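Local coordinates for protein EDTA monooxygenase (EDTA-degrading bacterium BNC1, PDB 5DQP) that probably oxidises EDTA as a flavin-dependent monooxygenase of the NtaA/SnaA/DszA family, drawing on FMN and molecular oxygen, at residues Y103-Q108 against E155-L160; I120-V125 against P208-A213; Y147-E152 against G189-V194. One frame throughout, in Å; residues are numbered along the deposited sequence.

How the contacts relate
Helix 143-161 ties contacts 1 and 3 together: its 155-160 end packs on helix 102-115, while its 147-152 end holds the segment 189-194. Their centres lie about 12 Å apart, and V156 CG1 touches V194 CG2 at 4.1 Å. Contact 2, the strand pairing beneath, is centred about 13 Å from contact 1, and W122 links the two, its CZ2 being 3.6 Å from L105 CD2. Contacts 2 and 3 do not touch, with centres about 17 Å apart. Both border the probable FMN pocket: in contact 2 the side chain of N123 is about 3 Å from that of T94, and contact 3 contains Y147, T94 and Y147 being predicted FMN-binding residues.

Contact 1: residues Y103-Q108 against E155-L160; sequences YTLARQ and EVVHGL
With CG anti to its own carbonyl carbon (chi1 -72°), L160 carries both methyls to Y103, whose CG stands anti to the backbone N (chi1 -169°) and brings the ring to meet them. The two side chains cross at about a right angle. L160 CD1 lies 3.9 Å from Y103 CD2 and 3.8 Å from the backbone at Y103 CA, while the other branch, CD2, meets the ring at CD2 and CE2. A106 fills the middle of the interface: its CB points at the partner helix and sits 3.8 Å from L160 CD1 and 4.1 Å from V157 CG1. Here two helices of the TIM-barrel-type luciferase fold, 102-115 and 143-161, lie against each other on the outside of the barrel, their local axes 9.2 Å apart and crossing at -48°. The small methyl of A106 lets the backbones approach to 5.3 Å between A106 CA and V157 CA. Further along, V157 divides its branches, CG1 going to A106 and CG2 to L105 CD2 at 4.3 Å. No hydrogen bond spans this buried, wholly apolar interface. The polar end of Y103 is satisfied elsewhere, its OH bonded to P197 O.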
ATOM      1  N   TYR A 103       3.990 -11.776   7.063  1.00 21.63           N
ATOM      2  CA  TYR A 103       4.909 -10.766   7.568  1.00 19.58           C
ATOM      3  C   TYR A 103       4.770  -9.488   6.756  1.00 22.11           C
ATOM      4  O   TYR A 103       4.721  -8.381   7.312  1.00 18.45           O
ATOM      5  CB  TYR A 103       6.336 -11.307   7.547  1.00 19.62           C
ATOM      6  CG  TYR A 103       7.330 -10.441   8.278  1.00 21.36           C
ATOM      7  CD1 TYR A 103       7.971  -9.403   7.624  1.00 23.25           C
ATOM      8  CD2 TYR A 103       7.628 -10.664   9.610  1.00 16.49           C
ATOM      9  CE1 TYR A 103       8.874  -8.607   8.272  1.00 20.96           C
ATOM     10  CE2 TYR A 103       8.526  -9.872  10.269  1.00 17.33           C
ATOM     11  CZ  TYR A 103       9.149  -8.839   9.583  1.00 21.59           C
ATOM     12  OH  TYR A 103      10.071  -8.021  10.185  1.00 23.72           O
ATOM     13  N   THR A 104       4.635  -9.632   5.439  1.00 20.70           N
ATOM     14  CA  THR A 104       4.390  -8.480   4.589  1.00 22.11           C
ATOM     15  C   THR A 104       3.082  -7.783   4.957  1.00 21.08           C
ATOM     16  O   THR A 104       3.052  -6.564   5.157  1.00 23.98           O
ATOM     17  CB  THR A 104       4.384  -8.920   3.134  1.00 24.12           C
ATOM     18  OG1 THR A 104       5.683  -9.442   2.813  1.00 26.43           O
ATOM     19  CG2 THR A 104       4.083  -7.728   2.245  1.00 19.33           C
ATOM     20  N   LEU A 105       1.996  -8.538   5.079  1.00 17.59           N
ATOM     21  CA  LEU A 105       0.714  -7.913   5.400  1.00 21.78           C
ATOM     22  C   LEU A 105       0.739  -7.248   6.776  1.00 18.43           C
ATOM     23  O   LEU A 105       0.277  -6.111   6.933  1.00 20.63           O
ATOM     24  CB  LEU A 105      -0.409  -8.943   5.319  1.00 20.63           C
ATOM     25  CG  LEU A 105      -1.809  -8.348   5.495  1.00 21.88           C
ATOM     26  CD1 LEU A 105      -2.803  -9.135   4.721  1.00 25.89           C
ATOM     27  CD2 LEU A 105      -2.188  -8.347   6.988  1.00 27.89           C
ATOM     28  N   ALA A 106       1.258  -7.947   7.794  1.00 22.10           N
ATOM     29  CA  ALA A 106       1.357  -7.349   9.132  1.00 19.48           C
ATOM     30  C   ALA A 106       2.084  -6.005   9.073  1.00 22.99           C
ATOM     31  O   ALA A 106       1.653  -4.997   9.658  1.00 20.24           O
ATOM     32  CB  ALA A 106       2.090  -8.314  10.081  1.00 16.92           C
ATOM     33  N   ARG A 107       3.194  -5.988   8.344  1.00 18.64           N
ATOM     34  CA  ARG A 107       4.069  -4.836   8.262  1.00 20.16           C
ATOM     35  C   ARG A 107       3.443  -3.698   7.454  1.00 21.63           C
ATOM     36  O   ARG A 107       3.614  -2.519   7.790  1.00 18.47           O
ATOM     37  CB  ARG A 107       5.380  -5.304   7.648  1.00 24.43           C
ATOM     38  CG  ARG A 107       6.134  -4.269   6.939  1.00 33.13           C
ATOM     39  CD  ARG A 107       7.426  -4.832   6.402  1.00 26.34           C
ATOM     40  NE  ARG A 107       8.465  -3.839   6.584  1.00 25.68           N
ATOM     41  CZ  ARG A 107       9.452  -3.631   5.730  1.00 25.10           C
ATOM     42  NH1 ARG A 107      10.349  -2.701   5.998  1.00 25.67           N
ATOM     43  NH2 ARG A 107       9.539  -4.349   4.614  1.00 21.94           N
ATOM     44  N   GLN A 108       2.698  -4.030   6.401  1.00 21.32           N
ATOM     45  CA  GLN A 108       2.110  -2.988   5.571  1.00 21.88           C
ATOM     46  C   GLN A 108       0.882  -2.359   6.237  1.00 16.87           C
ATOM     47  O   GLN A 108       0.733  -1.133   6.227  1.00 20.13           O
ATOM     48  CB  GLN A 108       1.784  -3.563   4.195  1.00 16.61           C
ATOM     49  CG  GLN A 108       3.019  -3.784   3.349  1.00 20.63           C
ATOM     50  CD  GLN A 108       2.673  -4.208   1.928  1.00 28.18           C
ATOM     51  OE1 GLN A 108       1.589  -4.731   1.685  1.00 26.46           O
ATOM     52  NE2 GLN A 108       3.592  -3.983   0.987  1.00 27.28           N
ATOM     53  N   GLU A 155      -3.558 -15.180  13.841  1.00 24.88           N
ATOM     54  CA  GLU A 155      -2.678 -15.369  14.993  1.00 28.98           C
ATOM     55  C   GLU A 155      -1.267 -14.865  14.699  1.00 25.62           C
ATOM     56  O   GLU A 155      -0.638 -14.224  15.549  1.00 26.31           O
ATOM     57  CB  GLU A 155      -2.615 -16.838  15.400  1.00 29.16           C
ATOM     58  CG  GLU A 155      -3.921 -17.483  15.782  1.00 43.56           C
ATOM     59  CD  GLU A 155      -3.733 -18.944  16.198  1.00 62.23           C
ATOM     60  OE1 GLU A 155      -2.570 -19.405  16.272  1.00 65.71           O
ATOM     61  OE2 GLU A 155      -4.745 -19.632  16.451  1.00 65.68           O
ATOM     62  N   VAL A 156      -0.732 -15.192  13.524  1.00 21.71           N
ATOM     63  CA  VAL A 156       0.599 -14.717  13.183  1.00 24.42           C
ATOM     64  C   VAL A 156       0.609 -13.202  13.192  1.00 24.12           C
ATOM     65  O   VAL A 156       1.434 -12.574  13.857  1.00 19.93           O
ATOM     66  CB  VAL A 156       1.051 -15.268  11.819  1.00 25.23           C
ATOM     67  CG1 VAL A 156       2.357 -14.604  11.430  1.00 18.71           C
ATOM     68  CG2 VAL A 156       1.200 -16.789  11.874  1.00 26.15           C
ATOM     69  N   VAL A 157      -0.364 -12.591  12.512  1.00 23.51           N
ATOM     70  CA  VAL A 157      -0.357 -11.142  12.381  1.00 20.56           C
ATOM     71  C   VAL A 157      -0.457 -10.471  13.752  1.00 23.78           C
ATOM     72  O   VAL A 157       0.307  -9.552  14.056  1.00 24.18           O
ATOM     73  CB  VAL A 157      -1.472 -10.696  11.425  1.00 23.85           C
ATOM     74  CG1 VAL A 157      -1.648  -9.160  11.457  1.00 18.29           C
ATOM     75  CG2 VAL A 157      -1.144 -11.184  10.050  1.00 18.12           C
ATOM     76  N   HIS A 158      -1.399 -10.905  14.602  1.00 22.27           N
ATOM     77  CA  HIS A 158      -1.486 -10.292  15.927  1.00 24.28           C
ATOM     78  C   HIS A 158      -0.196 -10.497  16.711  1.00 24.97           C
ATOM     79  O   HIS A 158       0.288  -9.575  17.385  1.00 24.61           O
ATOM     80  CB  HIS A 158      -2.690 -10.832  16.703  1.00 27.15           C
ATOM     81  CG  HIS A 158      -3.952 -10.069  16.438  1.00 30.19           C
ATOM     82  ND1 HIS A 158      -4.200  -8.833  16.994  1.00 28.15           N
ATOM     83  CD2 HIS A 158      -5.011 -10.343  15.640  1.00 28.04           C
ATOM     84  CE1 HIS A 158      -5.370  -8.389  16.572  1.00 34.08           C
ATOM     85  NE2 HIS A 158      -5.880  -9.283  15.743  1.00 30.12           N
ATOM     86  N   GLY A 159       0.394 -11.692  16.610  1.00 22.18           N
ATOM     87  CA  GLY A 159       1.688 -11.925  17.225  1.00 21.53           C
ATOM     88  C   GLY A 159       2.760 -10.970  16.728  1.00 22.85           C
ATOM     89  O   GLY A 159       3.541 -10.441  17.519  1.00 22.05           O
ATOM     90  N   LEU A 160       2.791 -10.712  15.417  1.00 20.76           N
ATOM     91  CA  LEU A 160       3.763  -9.768  14.862  1.00 18.13           C
ATOM     92  C   LEU A 160       3.522  -8.352  15.357  1.00 19.22           C
ATOM     93  O   LEU A 160       4.469  -7.634  15.703  1.00 19.22           O
ATOM     94  CB  LEU A 160       3.729  -9.807  13.333  1.00 16.47           C
ATOM     95  CG  LEU A 160       4.346 -11.092  12.791  1.00 20.09           C
ATOM     96  CD1 LEU A 160       4.167 -11.224  11.285  1.00 19.84           C
ATOM     97  CD2 LEU A 160       5.840 -11.133  13.162  1.00 19.82           C
TER

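Contact 2: residues I120-V125 against P208-A213; sequences IGWNAV and PVVVQA
The indole of W122 has V210 beside it, pointing the same way from the neighbouring strand, with V210 CG2 coming obliquely to W122 CE3 at 4.2 Å. Over one face of the ring lies the methyl of A124, a neighbour from the same strand, 3.4 Å above the plane and displaced toward the rim. L105, L154 and W161 of the outer helices also pack on this indole, and its NE1 is bonded to A95 O. The other flat group, the amide of N123, belongs to the opposite face of the sheet along with V211. With CG anti to the backbone N (chi1 173°), the amide reaches over V211, where ND2 makes a weak bond to V211 O at 3.3 Å. The stronger polar partner of this side chain is T94, whose OG1 is bonded to N123 OD1.

The backbones run parallel, with W122 paired to V210 and N123 to V211. W122 N gives its hydrogen to V209 O at 2.7 Å, the donor lying nearly in line with the carbonyl bond (168°). V211 N returns a bond to W122 O, again 2.7 Å long, though tilted 33° from that carbonyl's plane. A124 N then reaches V211 O at 2.9 Å, so this one oxygen takes the backbone donor and the weaker amide donor together. At the I120 end the two chains separate enough for a water to replace the direct bond: it donates to I120 O, its oxygen accepting from V209 N at 2.9 Å.

Strand 120-125 is thus flanked by 90-96 and 210-213 in the curled parallel sheet of a TIM-barrel-type luciferase fold, with W122 and V210 facing the outer helices and N123 probably lining the FMN pocket beside T94.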
ATOM      1  N   ILE A 120      -6.037   3.478  10.296  1.00 21.57           N
ATOM      2  CA  ILE A 120      -6.256   2.445   9.275  1.00 20.15           C
ATOM      3  C   ILE A 120      -6.615   1.105   9.926  1.00 22.40           C
ATOM      4  O   ILE A 120      -5.873   0.611  10.778  1.00 25.21           O
ATOM      5  CB  ILE A 120      -5.020   2.269   8.365  1.00 22.86           C
ATOM      6  CG1 ILE A 120      -4.692   3.559   7.601  1.00 21.37           C
ATOM      7  CG2 ILE A 120      -5.213   1.094   7.394  1.00 24.44           C
ATOM      8  CD1 ILE A 120      -5.771   4.047   6.708  1.00 23.15           C
ATOM      9  N   GLY A 121      -7.727   0.500   9.492  1.00 13.17           N
ATOM     10  CA  GLY A 121      -8.060  -0.867   9.833  1.00 16.75           C
ATOM     11  C   GLY A 121      -7.920  -1.828   8.642  1.00 23.58           C
ATOM     12  O   GLY A 121      -7.642  -1.440   7.504  1.00 20.73           O
ATOM     13  N   TRP A 122      -8.134  -3.111   8.927  1.00 18.24           N
ATOM     14  CA  TRP A 122      -7.929  -4.168   7.946  1.00 21.41           C
ATOM     15  C   TRP A 122      -9.147  -5.081   7.914  1.00 21.56           C
ATOM     16  O   TRP A 122      -9.478  -5.710   8.920  1.00 18.95           O
ATOM     17  CB  TRP A 122      -6.660  -4.957   8.265  1.00 18.40           C
ATOM     18  CG  TRP A 122      -6.456  -6.228   7.481  1.00 23.11           C
ATOM     19  CD1 TRP A 122      -6.700  -6.434   6.157  1.00 18.74           C
ATOM     20  CD2 TRP A 122      -5.978  -7.483   8.000  1.00 19.34           C
ATOM     21  NE1 TRP A 122      -6.396  -7.733   5.809  1.00 18.23           N
ATOM     22  CE2 TRP A 122      -5.953  -8.398   6.925  1.00 23.11           C
ATOM     23  CE3 TRP A 122      -5.570  -7.914   9.265  1.00 21.79           C
ATOM     24  CZ2 TRP A 122      -5.536  -9.716   7.080  1.00 19.41           C
ATOM     25  CZ3 TRP A 122      -5.154  -9.220   9.422  1.00 19.48           C
ATOM     26  CH2 TRP A 122      -5.142 -10.111   8.338  1.00 22.78           C
ATOM     27  N   ASN A 123      -9.812  -5.142   6.759  1.00 21.90           N
ATOM     28  CA  ASN A 123     -10.888  -6.099   6.499  1.00 18.64           C
ATOM     29  C   ASN A 123     -10.235  -7.398   6.037  1.00 21.57           C
ATOM     30  O   ASN A 123      -9.776  -7.501   4.903  1.00 21.06           O
ATOM     31  CB  ASN A 123     -11.851  -5.535   5.443  1.00 18.19           C
ATOM     32  CG  ASN A 123     -12.895  -6.555   4.992  1.00 22.38           C
ATOM     33  OD1 ASN A 123     -13.340  -6.549   3.848  1.00 23.13           O
ATOM     34  ND2 ASN A 123     -13.289  -7.423   5.898  1.00 16.68           N
ATOM     35  N   ALA A 124     -10.155  -8.393   6.915  1.00 24.29           N
ATOM     36  CA  ALA A 124      -9.414  -9.612   6.611  1.00 19.82           C
ATOM     37  C   ALA A 124     -10.365 -10.596   5.942  1.00 24.46           C
ATOM     38  O   ALA A 124     -11.326 -11.041   6.563  1.00 27.47           O
ATOM     39  CB  ALA A 124      -8.809 -10.195   7.885  1.00 22.76           C
ATOM     40  N   VAL A 125     -10.130 -10.910   4.672  1.00 24.03           N
ATOM     41  CA  VAL A 125     -11.048 -11.763   3.926  1.00 23.42           C
ATOM     42  C   VAL A 125     -10.323 -13.048   3.522  1.00 22.86           C
ATOM     43  O   VAL A 125      -9.104 -13.155   3.613  1.00 20.68           O
ATOM     44  CB  VAL A 125     -11.641 -11.055   2.684  1.00 25.83           C
ATOM     45  CG1 VAL A 125     -12.423  -9.790   3.096  1.00 22.38           C
ATOM     46  CG2 VAL A 125     -10.557 -10.713   1.666  1.00 23.38           C
ATOM     47  N   PRO A 208      -3.839  -2.199  14.649  1.00 23.64           N
ATOM     48  CA  PRO A 208      -4.894  -1.861  13.693  1.00 18.44           C
ATOM     49  C   PRO A 208      -6.189  -2.584  14.003  1.00 22.07           C
ATOM     50  O   PRO A 208      -6.188  -3.729  14.460  1.00 21.98           O
ATOM     51  CB  PRO A 208      -4.322  -2.332  12.347  1.00 18.16           C
ATOM     52  CG  PRO A 208      -2.820  -2.356  12.568  1.00 19.44           C
ATOM     53  CD  PRO A 208      -2.677  -2.824  13.980  1.00 14.79           C
ATOM     54  N   VAL A 209      -7.302  -1.896  13.737  1.00 19.24           N
ATOM     55  CA  VAL A 209      -8.633  -2.492  13.868  1.00 19.83           C
ATOM     56  C   VAL A 209      -8.826  -3.560  12.798  1.00 18.41           C
ATOM     57  O   VAL A 209      -8.446  -3.378  11.637  1.00 21.96           O
ATOM     58  CB  VAL A 209      -9.698  -1.385  13.761  1.00 23.76           C
ATOM     59  CG1 VAL A 209     -11.116  -1.954  13.666  1.00 15.74           C
ATOM     60  CG2 VAL A 209      -9.578  -0.423  14.934  1.00 19.29           C
ATOM     61  N   VAL A 210      -9.409  -4.692  13.177  1.00 21.30           N
ATOM     62  CA  VAL A 210      -9.616  -5.808  12.252  1.00 16.99           C
ATOM     63  C   VAL A 210     -11.103  -5.928  11.963  1.00 19.35           C
ATOM     64  O   VAL A 210     -11.920  -5.994  12.888  1.00 18.95           O
ATOM     65  CB  VAL A 210      -9.047  -7.129  12.804  1.00 23.57           C
ATOM     66  CG1 VAL A 210      -9.484  -8.324  11.929  1.00 20.51           C
ATOM     67  CG2 VAL A 210      -7.506  -7.066  12.875  1.00 22.49           C
ATOM     68  N   VAL A 211     -11.443  -5.980  10.679  1.00 22.74           N
ATOM     69  CA  VAL A 211     -12.811  -5.997  10.194  1.00 18.80           C
ATOM     70  C   VAL A 211     -13.057  -7.344   9.540  1.00 18.12           C
ATOM     71  O   VAL A 211     -12.143  -7.947   8.967  1.00 23.45           O
ATOM     72  CB  VAL A 211     -13.060  -4.818   9.217  1.00 22.11           C
ATOM     73  CG1 VAL A 211     -14.483  -4.895   8.548  1.00 18.50           C
ATOM     74  CG2 VAL A 211     -12.868  -3.488   9.954  1.00 17.05           C
ATOM     75  N   GLN A 212     -14.298  -7.831   9.652  1.00 23.69           N
ATOM     76  CA  GLN A 212     -14.690  -9.128   9.113  1.00 23.30           C
ATOM     77  C   GLN A 212     -16.059  -9.028   8.448  1.00 27.36           C
ATOM     78  O   GLN A 212     -16.900  -8.210   8.830  1.00 27.43           O
ATOM     79  CB  GLN A 212     -14.690 -10.209  10.212  1.00 21.13           C
ATOM     80  CG  GLN A 212     -14.850 -11.667   9.696  1.00 33.11           C
ATOM     81  CD  GLN A 212     -16.309 -12.080   9.461  1.00 33.42           C
ATOM     82  OE1 GLN A 212     -17.230 -11.524  10.075  1.00 33.16           O
ATOM     83  NE2 GLN A 212     -16.523 -13.048   8.558  1.00 31.93           N
ATOM     84  N   ALA A 213     -16.221  -9.770   7.374  1.00 31.42           N
ATOM     85  CA  ALA A 213     -17.446  -9.845   6.592  1.00 34.59           C
ATOM     86  C   ALA A 213     -17.665 -11.278   6.106  1.00 37.86           C
ATOM     87  O   ALA A 213     -16.950 -11.760   5.264  1.00 43.16           O
ATOM     88  CB  ALA A 213     -17.349  -8.914   5.406  1.00 29.79           C
TER
HETATM   89  O   HOH W   1      -6.877   0.947  13.348  1.00 25.61           O

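Contact 3: residues Y147-E152 against G189-V194; sequences YERAEE and GKYFKV. With SO4 (sulfate ion), chain D.
E152 and the backbone of Y191 and F192 form the tight part of the contact. The carboxylate reaches across on an extended chain, CG anti to the backbone N (chi1 -166°), and takes two amides. Y191 N approaches E152 OE2 on its syn side at 2.8 Å, close to the carboxylate plane, whereas F192 N meets E152 OE1 at 3.0 Å from well above that plane. H187 NE2 also bonds to OE1; with partners at both oxygens, this buried acid would probably favour its charged form.

R149 touches both aromatic rings. Its CB sits 3.9 Å from the centroid of the Y191 ring, almost exactly on the normal, a CH-pi contact. The chain then runs out extended until the guanidinium stands nearly perpendicular to that ring (89°), its NH2 coming to Y191 CD1 at 3.3 Å. F192 CZ lies 3.8 Å above the guanidinium centre, with the two planes 51° apart.

These groups fasten the turn between the short antiparallel strands 187-188 and 193-194 to helix 143-161, on the outside of the TIM-barrel-type fold.

The solvent side is looser. At the rim K190 NZ makes a long, weak salt bridge to E148 OE2, 3.5 Å, and Y191 OH reaches that same oxygen through a weak bond. An alanine in place of Y191 would remove the surface under R149 CB and is likely to leave the arginine freer to turn, with E148 losing its hydroxyl partner. From the same helix Y147, a residue predicted to bind FMN, points elsewhere: its OH approaches O4 of a sulfate, probably from the crystallisation liquor, too closely for the bond to be trusted in detail; S216 OG is also hydrogen-bonded to this sulfate.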
ATOM      1  N   TYR A 147     -10.737 -21.070   6.031  1.00 29.61           N
ATOM      2  CA  TYR A 147     -10.921 -20.420   7.310  1.00 31.41           C
ATOM      3  C   TYR A 147      -9.913 -20.905   8.342  1.00 30.97           C
ATOM      4  O   TYR A 147      -9.471 -20.120   9.191  1.00 29.84           O
ATOM      5  CB  TYR A 147     -12.375 -20.601   7.754  1.00 31.66           C
ATOM      6  CG  TYR A 147     -13.206 -19.482   7.182  1.00 29.87           C
ATOM      7  CD1 TYR A 147     -13.140 -18.217   7.738  1.00 31.80           C
ATOM      8  CD2 TYR A 147     -13.995 -19.665   6.045  1.00 35.17           C
ATOM      9  CE1 TYR A 147     -13.841 -17.162   7.213  1.00 31.22           C
ATOM     10  CE2 TYR A 147     -14.711 -18.608   5.510  1.00 37.07           C
ATOM     11  CZ  TYR A 147     -14.625 -17.358   6.113  1.00 37.10           C
ATOM     12  OH  TYR A 147     -15.316 -16.283   5.631  1.00 42.64           O
ATOM     13  N   GLU A 148      -9.483 -22.158   8.251  1.00 29.37           N
ATOM     14  CA  GLU A 148      -8.415 -22.610   9.131  1.00 30.72           C
ATOM     15  C   GLU A 148      -7.108 -21.879   8.826  1.00 30.26           C
ATOM     16  O   GLU A 148      -6.350 -21.521   9.736  1.00 28.47           O
ATOM     17  CB  GLU A 148      -8.247 -24.125   9.001  1.00 36.02           C
ATOM     18  CG  GLU A 148      -7.005 -24.658   9.676  1.00 38.40           C
ATOM     19  CD  GLU A 148      -6.917 -26.177   9.624  1.00 54.01           C
ATOM     20  OE1 GLU A 148      -6.670 -26.794  10.682  1.00 66.00           O
ATOM     21  OE2 GLU A 148      -7.094 -26.753   8.529  1.00 53.30           O
ATOM     22  N   ARG A 149      -6.818 -21.664   7.548  1.00 27.97           N
ATOM     23  CA  ARG A 149      -5.658 -20.859   7.191  1.00 28.45           C
ATOM     24  C   ARG A 149      -5.807 -19.438   7.709  1.00 24.41           C
ATOM     25  O   ARG A 149      -4.856 -18.866   8.263  1.00 21.78           O
ATOM     26  CB  ARG A 149      -5.480 -20.870   5.675  1.00 27.92           C
ATOM     27  CG  ARG A 149      -4.333 -20.052   5.156  1.00 29.36           C
ATOM     28  CD  ARG A 149      -4.197 -20.346   3.667  1.00 32.28           C
ATOM     29  NE  ARG A 149      -3.164 -19.566   3.016  1.00 44.12           N
ATOM     30  CZ  ARG A 149      -1.933 -20.018   2.806  1.00 47.59           C
ATOM     31  NH1 ARG A 149      -1.052 -19.248   2.194  1.00 32.13           N
ATOM     32  NH2 ARG A 149      -1.589 -21.240   3.206  1.00 39.20           N
ATOM     33  N   ALA A 150      -7.000 -18.848   7.525  1.00 25.82           N
ATOM     34  CA  ALA A 150      -7.231 -17.475   7.953  1.00 26.61           C
ATOM     35  C   ALA A 150      -7.014 -17.333   9.448  1.00 28.03           C
ATOM     36  O   ALA A 150      -6.481 -16.318   9.914  1.00 24.93           O
ATOM     37  CB  ALA A 150      -8.647 -17.028   7.600  1.00 20.60           C
ATOM     38  N   GLU A 151      -7.453 -18.332  10.212  1.00 24.31           N
ATOM     39  CA  GLU A 151      -7.298 -18.298  11.649  1.00 25.80           C
ATOM     40  C   GLU A 151      -5.819 -18.291  12.037  1.00 29.86           C
ATOM     41  O   GLU A 151      -5.406 -17.521  12.907  1.00 25.01           O
ATOM     42  CB  GLU A 151      -8.044 -19.477  12.257  1.00 32.89           C
ATOM     43  CG  GLU A 151      -8.409 -19.319  13.718  1.00 52.23           C
ATOM     44  CD  GLU A 151      -7.217 -19.538  14.640  1.00 74.46           C
ATOM     45  OE1 GLU A 151      -6.450 -20.505  14.410  1.00 76.92           O
ATOM     46  OE2 GLU A 151      -7.044 -18.735  15.591  1.00 53.15           O
ATOM     47  N   GLU A 152      -5.000 -19.113  11.385  1.00 30.59           N
ATOM     48  CA  GLU A 152      -3.572 -19.108  11.695  1.00 25.84           C
ATOM     49  C   GLU A 152      -2.908 -17.809  11.242  1.00 23.91           C
ATOM     50  O   GLU A 152      -2.051 -17.254  11.946  1.00 25.93           O
ATOM     51  CB  GLU A 152      -2.890 -20.318  11.055  1.00 27.11           C
ATOM     52  CG  GLU A 152      -1.481 -20.552  11.613  1.00 30.92           C
ATOM     53  CD  GLU A 152      -0.683 -21.629  10.886  1.00 33.95           C
ATOM     54  OE1 GLU A 152       0.565 -21.532  10.907  1.00 31.84           O
ATOM     55  OE2 GLU A 152      -1.292 -22.559  10.293  1.00 40.77           O
ATOM     56  N   GLY A 189       3.220 -23.301  12.389  1.00 35.05           N
ATOM     57  CA  GLY A 189       1.935 -23.961  12.397  1.00 30.96           C
ATOM     58  C   GLY A 189       1.711 -24.804  11.158  1.00 31.91           C
ATOM     59  O   GLY A 189       2.645 -25.072  10.403  1.00 35.04           O
ATOM     60  N   LYS A 190       0.474 -25.221  10.920  1.00 25.75           N
ATOM     61  CA  LYS A 190       0.218 -26.029   9.739  1.00 31.67           C
ATOM     62  C   LYS A 190       0.497 -25.251   8.462  1.00 34.30           C
ATOM     63  O   LYS A 190       0.936 -25.831   7.465  1.00 32.34           O
ATOM     64  CB  LYS A 190      -1.228 -26.545   9.729  1.00 35.42           C
ATOM     65  CG  LYS A 190      -1.506 -27.481   8.539  1.00 41.95           C
ATOM     66  CD  LYS A 190      -2.994 -27.656   8.210  1.00 46.68           C
ATOM     67  CE  LYS A 190      -3.707 -28.568   9.185  1.00 47.78           C
ATOM     68  NZ  LYS A 190      -4.788 -29.360   8.505  1.00 56.34           N
ATOM     69  N   TYR A 191       0.234 -23.946   8.453  1.00 33.09           N
ATOM     70  CA  TYR A 191       0.324 -23.187   7.216  1.00 31.69           C
ATOM     71  C   TYR A 191       1.502 -22.235   7.152  1.00 29.71           C
ATOM     72  O   TYR A 191       1.942 -21.913   6.051  1.00 31.22           O
ATOM     73  CB  TYR A 191      -0.966 -22.379   6.977  1.00 38.00           C
ATOM     74  CG  TYR A 191      -2.178 -23.233   6.666  1.00 36.24           C
ATOM     75  CD1 TYR A 191      -2.447 -23.649   5.362  1.00 38.77           C
ATOM     76  CD2 TYR A 191      -3.048 -23.623   7.675  1.00 33.55           C
ATOM     77  CE1 TYR A 191      -3.557 -24.436   5.070  1.00 38.30           C
ATOM     78  CE2 TYR A 191      -4.145 -24.397   7.403  1.00 37.48           C
ATOM     79  CZ  TYR A 191      -4.397 -24.805   6.102  1.00 38.45           C
ATOM     80  OH  TYR A 191      -5.500 -25.571   5.848  1.00 36.24           O
ATOM     81  N   PHE A 192       2.004 -21.748   8.288  1.00 30.14           N
ATOM     82  CA  PHE A 192       2.962 -20.653   8.276  1.00 27.18           C
ATOM     83  C   PHE A 192       4.091 -20.956   9.244  1.00 26.11           C
ATOM     84  O   PHE A 192       3.897 -21.583  10.285  1.00 28.40           O
ATOM     85  CB  PHE A 192       2.300 -19.307   8.637  1.00 26.04           C
ATOM     86  CG  PHE A 192       1.157 -18.938   7.729  1.00 27.21           C
ATOM     87  CD1 PHE A 192       1.393 -18.558   6.409  1.00 22.85           C
ATOM     88  CD2 PHE A 192      -0.154 -18.981   8.183  1.00 27.68           C
ATOM     89  CE1 PHE A 192       0.343 -18.242   5.565  1.00 25.36           C
ATOM     90  CE2 PHE A 192      -1.227 -18.659   7.331  1.00 24.98           C
ATOM     91  CZ  PHE A 192      -0.981 -18.288   6.038  1.00 25.66           C
ATOM     92  N   LYS A 193       5.285 -20.512   8.862  1.00 29.90           N
ATOM     93  CA  LYS A 193       6.467 -20.505   9.710  1.00 29.24           C
ATOM     94  C   LYS A 193       7.030 -19.092   9.649  1.00 26.72           C
ATOM     95  O   LYS A 193       7.429 -18.633   8.577  1.00 27.38           O
ATOM     96  CB  LYS A 193       7.496 -21.535   9.228  1.00 34.48           C
ATOM     97  CG  LYS A 193       8.640 -21.755  10.187  1.00 34.36           C
ATOM     98  CD  LYS A 193       9.746 -22.610   9.584  1.00 42.13           C
ATOM     99  CE  LYS A 193      10.928 -22.741  10.551  1.00 48.73           C
ATOM    100  NZ  LYS A 193      12.087 -23.457   9.932  1.00 51.13           N
ATOM    101  N   VAL A 194       7.039 -18.393  10.784  1.00 26.30           N
ATOM    102  CA  VAL A 194       7.404 -16.979  10.812  1.00 26.09           C
ATOM    103  C   VAL A 194       8.130 -16.670  12.115  1.00 26.43           C
ATOM    104  O   VAL A 194       7.550 -16.803  13.192  1.00 24.45           O
ATOM    105  CB  VAL A 194       6.157 -16.086  10.681  1.00 27.99           C
ATOM    106  CG1 VAL A 194       6.527 -14.632  10.899  1.00 17.78           C
ATOM    107  CG2 VAL A 194       5.434 -16.315   9.330  1.00 20.30           C
TER
HETATM  108  S   SO4 D 502     -18.264 -16.730   4.044  1.00 59.87           S
HETATM  109  O1  SO4 D 502     -18.832 -17.944   3.453  1.00 61.51           O
HETATM  110  O2  SO4 D 502     -18.918 -15.566   3.447  1.00 66.42           O
HETATM  111  O3  SO4 D 502     -18.458 -16.703   5.493  1.00 45.93           O
HETATM  112  O4  SO4 D 502     -16.830 -16.702   3.752  1.00 63.54           O